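Local coordinates for hypothetical protein SMU.776 (Streptococcus mutans, PDB 2B78) that probably acts as an S-adenosylmethionine-dependent methyltransferase that may bind RNA, joining a PUA-like domain to a Rossmann-like catalytic domain, at residues F9-K12 with K13-G17; Q141-P144 with N145-G148; W123-S126 with F127-Q130. All coordinates share one frame; numbering follows the deposited sequence.

Contact 1 of 3, residues F9-K12 with K13-G17; sequences FAEK and KLKRG
Lys12 NZ lies at the edge of the Arg16 guanidinium, near its plane, and Lys13 CA sits over one face, 3.8 Å above the plane and offset toward the rim. Arg16 NH2 and Lys12 NZ are 3.6 Å apart, like charges close together at an exposed position where solvent probably screens them. The ring of Phe9 is met obliquely by the aliphatic part of Lys13, whose CD lies 3.8 Å from Phe9 CE2, while Lys13 NZ continues to a salt bridge with Asp25. Glu11 and Lys15 run alongside each other one turn apart. Glu11 CG is anti to the backbone N (chi1 -169°) and the chain stays extended, whereas Lys15 bends at chi3 (-64°), and a salt bridge joins Lys15 NZ to Glu11 OE2 at 3.3 Å, its hydrogen bond weak. The helix backbone carries the i to i+4 bonds, among them Lys15 N to Glu11 O at 2.9 Å. Gly17, with positive phi, ends the helix in a Schellman motif, its N bonded to Leu14 O at 3.1 Å. Helix 8-16 belongs to the PUA-like domain: Glu11 and Leu14 touch Leu46 of strand 45-54, and Ala10 and Leu14 pack on Tyr26 of a loop.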
# COMPACT_ATOMS: atom_id res chain seq x y z
N PHE A 9 5.80 -6.15 -28.54
CA PHE A 9 5.37 -5.31 -27.43
C PHE A 9 6.15 -5.62 -26.15
O PHE A 9 6.62 -4.71 -25.47
CB PHE A 9 3.87 -5.50 -27.15
CG PHE A 9 3.20 -4.29 -26.58
CD1 PHE A 9 2.96 -3.17 -27.38
CD2 PHE A 9 2.84 -4.24 -25.24
CE1 PHE A 9 2.37 -2.03 -26.85
CE2 PHE A 9 2.25 -3.10 -24.69
CZ PHE A 9 2.01 -1.99 -25.50
N ALA A 10 6.28 -6.89 -25.82
CA ALA A 10 7.02 -7.29 -24.63
C ALA A 10 8.44 -6.73 -24.72
O ALA A 10 9.00 -6.27 -23.72
CB ALA A 10 7.06 -8.81 -24.51
N GLU A 11 9.01 -6.78 -25.92
CA GLU A 11 10.37 -6.30 -26.17
C GLU A 11 10.56 -4.80 -25.88
O GLU A 11 11.43 -4.42 -25.10
CB GLU A 11 10.75 -6.58 -27.63
CG GLU A 11 12.22 -6.37 -27.94
CD GLU A 11 12.54 -6.51 -29.41
OE1 GLU A 11 12.00 -7.44 -30.05
OE2 GLU A 11 13.34 -5.71 -29.93
N LYS A 12 9.75 -3.95 -26.50
CA LYS A 12 9.88 -2.52 -26.29
C LYS A 12 9.76 -2.17 -24.81
O LYS A 12 10.47 -1.30 -24.31
CB LYS A 12 8.84 -1.74 -27.11
CG LYS A 12 7.39 -2.05 -26.79
CD LYS A 12 6.43 -1.50 -27.85
CE LYS A 12 5.86 -0.12 -27.51
NZ LYS A 12 6.85 1.00 -27.53
N LYS A 13 8.88 -2.85 -24.09
CA LYS A 13 8.72 -2.58 -22.67
C LYS A 13 9.99 -2.95 -21.91
O LYS A 13 10.48 -2.18 -21.09
CB LYS A 13 7.51 -3.34 -22.11
CG LYS A 13 6.19 -2.78 -22.60
CD LYS A 13 5.00 -3.64 -22.19
CE LYS A 13 4.68 -3.49 -20.71
NZ LYS A 13 3.41 -4.20 -20.37
N LEU A 14 10.52 -4.13 -22.20
CA LEU A 14 11.75 -4.58 -21.56
C LEU A 14 12.86 -3.57 -21.80
O LEU A 14 13.55 -3.16 -20.87
CB LEU A 14 12.18 -5.95 -22.08
CG LEU A 14 11.44 -7.17 -21.52
CD1 LEU A 14 11.83 -8.43 -22.29
CD2 LEU A 14 11.78 -7.31 -20.03
N LYS A 15 13.03 -3.16 -23.06
CA LYS A 15 14.07 -2.20 -23.39
C LYS A 15 13.83 -0.83 -22.75
O LYS A 15 14.78 -0.08 -22.53
CB LYS A 15 14.19 -2.05 -24.92
CG LYS A 15 14.67 -3.32 -25.62
CD LYS A 15 15.03 -3.09 -27.09
CE LYS A 15 13.83 -2.67 -27.93
NZ LYS A 15 14.19 -2.53 -29.38
N ARG A 16 12.57 -0.51 -22.46
CA ARG A 16 12.22 0.77 -21.85
C ARG A 16 12.44 0.76 -20.34
O ARG A 16 12.36 1.80 -19.68
CB ARG A 16 10.75 1.08 -22.14
CG ARG A 16 10.31 2.51 -21.81
CD ARG A 16 8.80 2.61 -21.86
NE ARG A 16 8.26 1.87 -22.99
CZ ARG A 16 7.21 1.06 -22.94
NH1 ARG A 16 6.57 0.88 -21.79
NH2 ARG A 16 6.81 0.42 -24.02
N GLY A 17 12.69 -0.42 -19.78
CA GLY A 17 12.92 -0.51 -18.35
C GLY A 17 11.75 -1.05 -17.55
O GLY A 17 11.74 -0.96 -16.32

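Contact 2 of 3, residues Q141-P144 with N145-G148; sequences QVYP and NFLG
Tyr143 and Phe146 meet across the turn that leads from helix 132-142 into strand 148-153, a helix-to-strand connection ending a beta-alpha-beta crossover: strands 118-123 and 148-153 are parallel neighbours in the sheet. Tyr143 is the first residue to leave helical geometry. Its CB lies 3.9 Å from both CD2 and CE2 of Phe146, its CG is 4.0 Å from Phe146 CE2, and CD1 meets that same carbon. The ring as a whole also stacks with Phe139 and takes a cation-pi contact from Lys82. The two aromatic side chains point the same way, both with CG anti to the carbonyl carbon (chi1 -77° in Tyr143, -80° in Phe146). Their planes are inclined at 41°, with centroids 5.9 Å apart, an oblique apolar pairing. Leu99 of strand 96-101 touches both rings, and Phe146 also rests on Val119 of strand 118-123, so the pair fits the turn against the sheet. Pro144 and Asn145, between them, are exposed and lie side by side: Asn145 OD1 is 3.8 Å from Pro144 CG and 3.5 Å from Pro144 C. The closest approach of the aromatic pair is Tyr143 CD1 to Phe146 CE2, at 3.7 Å.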
# COMPACT_ATOMS: atom_id res chain seq x y z
N GLN A 141 22.51 -10.07 6.47
CA GLN A 141 23.88 -9.57 6.45
C GLN A 141 23.89 -8.05 6.28
O GLN A 141 24.66 -7.34 6.92
CB GLN A 141 24.70 -10.21 5.33
CG GLN A 141 26.11 -9.64 5.26
CD GLN A 141 26.98 -10.26 4.18
OE1 GLN A 141 27.11 -11.48 4.10
NE2 GLN A 141 27.61 -9.42 3.37
N VAL A 142 23.01 -7.56 5.41
CA VAL A 142 22.93 -6.13 5.14
C VAL A 142 22.28 -5.35 6.28
O VAL A 142 22.68 -4.21 6.57
CB VAL A 142 22.16 -5.88 3.82
CG1 VAL A 142 22.02 -4.38 3.55
CG2 VAL A 142 22.90 -6.57 2.67
N TYR A 143 21.28 -5.95 6.92
CA TYR A 143 20.57 -5.33 8.05
C TYR A 143 20.68 -6.29 9.23
O TYR A 143 19.70 -6.95 9.59
CB TYR A 143 19.09 -5.14 7.71
CG TYR A 143 18.79 -3.98 6.79
CD1 TYR A 143 18.70 -2.67 7.29
CD2 TYR A 143 18.53 -4.18 5.44
CE1 TYR A 143 18.36 -1.60 6.47
CE2 TYR A 143 18.19 -3.11 4.60
CZ TYR A 143 18.10 -1.83 5.13
OH TYR A 143 17.73 -0.78 4.32
N PRO A 144 21.87 -6.39 9.84
CA PRO A 144 22.12 -7.28 10.98
C PRO A 144 21.54 -6.91 12.34
O PRO A 144 21.48 -7.76 13.22
CB PRO A 144 23.64 -7.33 11.02
CG PRO A 144 24.00 -5.91 10.66
CD PRO A 144 23.10 -5.66 9.47
N ASN A 145 21.09 -5.66 12.49
CA ASN A 145 20.61 -5.19 13.79
C ASN A 145 19.13 -5.29 14.17
O ASN A 145 18.73 -4.79 15.22
CB ASN A 145 21.11 -3.76 14.00
CG ASN A 145 22.62 -3.63 13.83
OD1 ASN A 145 23.37 -4.54 14.19
ND2 ASN A 145 23.07 -2.50 13.31
N PHE A 146 18.30 -5.91 13.34
CA PHE A 146 16.90 -6.05 13.70
C PHE A 146 16.79 -7.18 14.73
O PHE A 146 17.57 -8.13 14.69
CB PHE A 146 16.05 -6.35 12.47
CG PHE A 146 15.74 -5.13 11.64
CD1 PHE A 146 14.92 -4.13 12.15
CD2 PHE A 146 16.29 -4.97 10.38
CE1 PHE A 146 14.65 -2.98 11.41
CE2 PHE A 146 16.02 -3.83 9.63
CZ PHE A 146 15.20 -2.84 10.15
N LEU A 147 15.84 -7.06 15.65
CA LEU A 147 15.67 -8.07 16.70
C LEU A 147 14.98 -9.34 16.22
O LEU A 147 15.22 -10.43 16.75
CB LEU A 147 14.88 -7.48 17.86
CG LEU A 147 15.40 -6.18 18.49
CD1 LEU A 147 14.48 -5.81 19.63
CD2 LEU A 147 16.83 -6.36 18.98
N GLY A 148 14.10 -9.20 15.23
CA GLY A 148 13.38 -10.35 14.72
C GLY A 148 12.68 -10.04 13.42
O GLY A 148 12.68 -8.89 12.96

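Contact 3 of 3, residues W123-S126 with F127-Q130; sequences WYNS and FVYQ
Asn125 OD1 accepts from Val128 N at 2.9 Å in a nearly straight bond (N-H...O 171°), the side-chain cap of an N-cap residue starting helix 126-130. The donor is tilted out of the carbonyl plane, and Ser52 OG adds a weak hydrogen bond to the same oxygen. Asn125 CG sits between its backbone N and carbonyl carbon (chi1 63°), which turns the amide back over the first helical turn; ND2 is held by Tyr50 OH and Gln54 OE1, so both ends of this buried amide have partners and its rotation is fixed. The first turn is also closed by Gln130 N to Ser126 O at 2.9 Å and, weakly, by Tyr129 N to Asn125 O at 3.3 Å. Trp123, at the end of strand 118-123, packs against the helix. Tyr129 directs its edge at the face of the indole five-membered ring in an offset edge-to-face pair, planes at 63° and centroids 5.4 Å apart. Val128 CG2 touches the six-membered part, 4.0 Å from Trp123 CE3. Trp123 NE1 bonds Glu151 OE1, tying the indole to strand 148-153. The closest atoms of the aromatic pair are Trp123 CD1 and Tyr129 CD1, 3.6 Å apart.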
# COMPACT_ATOMS: atom_id res chain seq x y z
N TRP A 123 5.90 -12.14 0.61
CA TRP A 123 6.15 -12.91 -0.61
C TRP A 123 4.91 -12.88 -1.50
O TRP A 123 3.85 -13.39 -1.12
CB TRP A 123 6.51 -14.35 -0.25
CG TRP A 123 7.52 -14.48 0.86
CD1 TRP A 123 7.30 -14.96 2.11
CD2 TRP A 123 8.90 -14.07 0.82
NE1 TRP A 123 8.46 -14.88 2.86
CE2 TRP A 123 9.45 -14.34 2.09
CE3 TRP A 123 9.72 -13.50 -0.17
CZ2 TRP A 123 10.78 -14.06 2.40
CZ3 TRP A 123 11.04 -13.22 0.14
CH2 TRP A 123 11.56 -13.50 1.42
N TYR A 124 5.04 -12.30 -2.70
CA TYR A 124 3.92 -12.18 -3.62
C TYR A 124 3.74 -13.30 -4.64
O TYR A 124 2.75 -13.31 -5.38
CB TYR A 124 3.99 -10.83 -4.36
CG TYR A 124 3.76 -9.65 -3.46
CD1 TYR A 124 4.66 -9.34 -2.44
CD2 TYR A 124 2.64 -8.83 -3.62
CE1 TYR A 124 4.45 -8.25 -1.60
CE2 TYR A 124 2.42 -7.73 -2.78
CZ TYR A 124 3.34 -7.45 -1.77
OH TYR A 124 3.14 -6.38 -0.94
N ASN A 125 4.67 -14.24 -4.69
CA ASN A 125 4.54 -15.36 -5.62
C ASN A 125 5.30 -16.59 -5.11
O ASN A 125 6.19 -16.48 -4.27
CB ASN A 125 5.01 -14.95 -7.02
CG ASN A 125 6.48 -14.58 -7.08
OD1 ASN A 125 7.35 -15.44 -6.93
ND2 ASN A 125 6.77 -13.30 -7.32
N SER A 126 4.92 -17.76 -5.61
CA SER A 126 5.55 -19.00 -5.16
C SER A 126 7.04 -19.10 -5.45
O SER A 126 7.79 -19.75 -4.70
CB SER A 126 4.83 -20.21 -5.75
OG SER A 126 4.82 -20.17 -7.16
N PHE A 127 7.50 -18.49 -6.54
CA PHE A 127 8.92 -18.57 -6.86
C PHE A 127 9.82 -17.93 -5.81
O PHE A 127 10.75 -18.57 -5.31
CB PHE A 127 9.23 -17.95 -8.21
CG PHE A 127 10.68 -18.07 -8.59
CD1 PHE A 127 11.21 -19.31 -8.95
CD2 PHE A 127 11.52 -16.97 -8.54
CE1 PHE A 127 12.57 -19.44 -9.25
CE2 PHE A 127 12.87 -17.08 -8.84
CZ PHE A 127 13.40 -18.33 -9.19
N VAL A 128 9.57 -16.67 -5.47
CA VAL A 128 10.41 -16.03 -4.47
C VAL A 128 10.28 -16.76 -3.15
O VAL A 128 11.23 -16.85 -2.37
CB VAL A 128 10.06 -14.54 -4.26
CG1 VAL A 128 10.36 -13.75 -5.52
CG2 VAL A 128 8.60 -14.40 -3.87
N TYR A 129 9.10 -17.30 -2.89
CA TYR A 129 8.88 -18.03 -1.66
C TYR A 129 9.78 -19.25 -1.61
O TYR A 129 10.37 -19.55 -0.58
CB TYR A 129 7.41 -18.45 -1.55
CG TYR A 129 7.07 -19.08 -0.22
CD1 TYR A 129 7.16 -18.35 0.96
CD2 TYR A 129 6.72 -20.43 -0.13
CE1 TYR A 129 6.92 -18.93 2.20
CE2 TYR A 129 6.47 -21.03 1.11
CZ TYR A 129 6.57 -20.28 2.27
OH TYR A 129 6.36 -20.85 3.49
N GLN A 130 9.91 -19.96 -2.72
CA GLN A 130 10.76 -21.15 -2.72
C GLN A 130 12.24 -20.84 -2.54
O GLN A 130 13.00 -21.67 -2.02
CB GLN A 130 10.53 -21.98 -4.00
CG GLN A 130 11.03 -21.34 -5.29
CD GLN A 130 10.80 -22.23 -6.49
OE1 GLN A 130 9.65 -22.54 -6.84
NE2 GLN A 130 11.88 -22.65 -7.13

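From the N terminus, the chain first makes contact 1, which runs along helix 8-16 of the PUA-like domain to its C-terminal end. Contact 3 follows at residues 123-130, turning strand 118-123 into helix 126-130; contact 2, at residues 141-148, then leads helix 132-142 into strand 148-153. The three lie in series, without nesting or crossing; each is local, between residues close in sequence, and none closes a long loop. Contacts 3 and 2 mark the entry and exit of the helical connection between two parallel strands of one sheet, their centres about 21 Å apart. Contact 3 also joins that sheet to strand 45-54, the strand on which contact 1 packs, although centres of contacts 1 and 3 are about 24 Å apart.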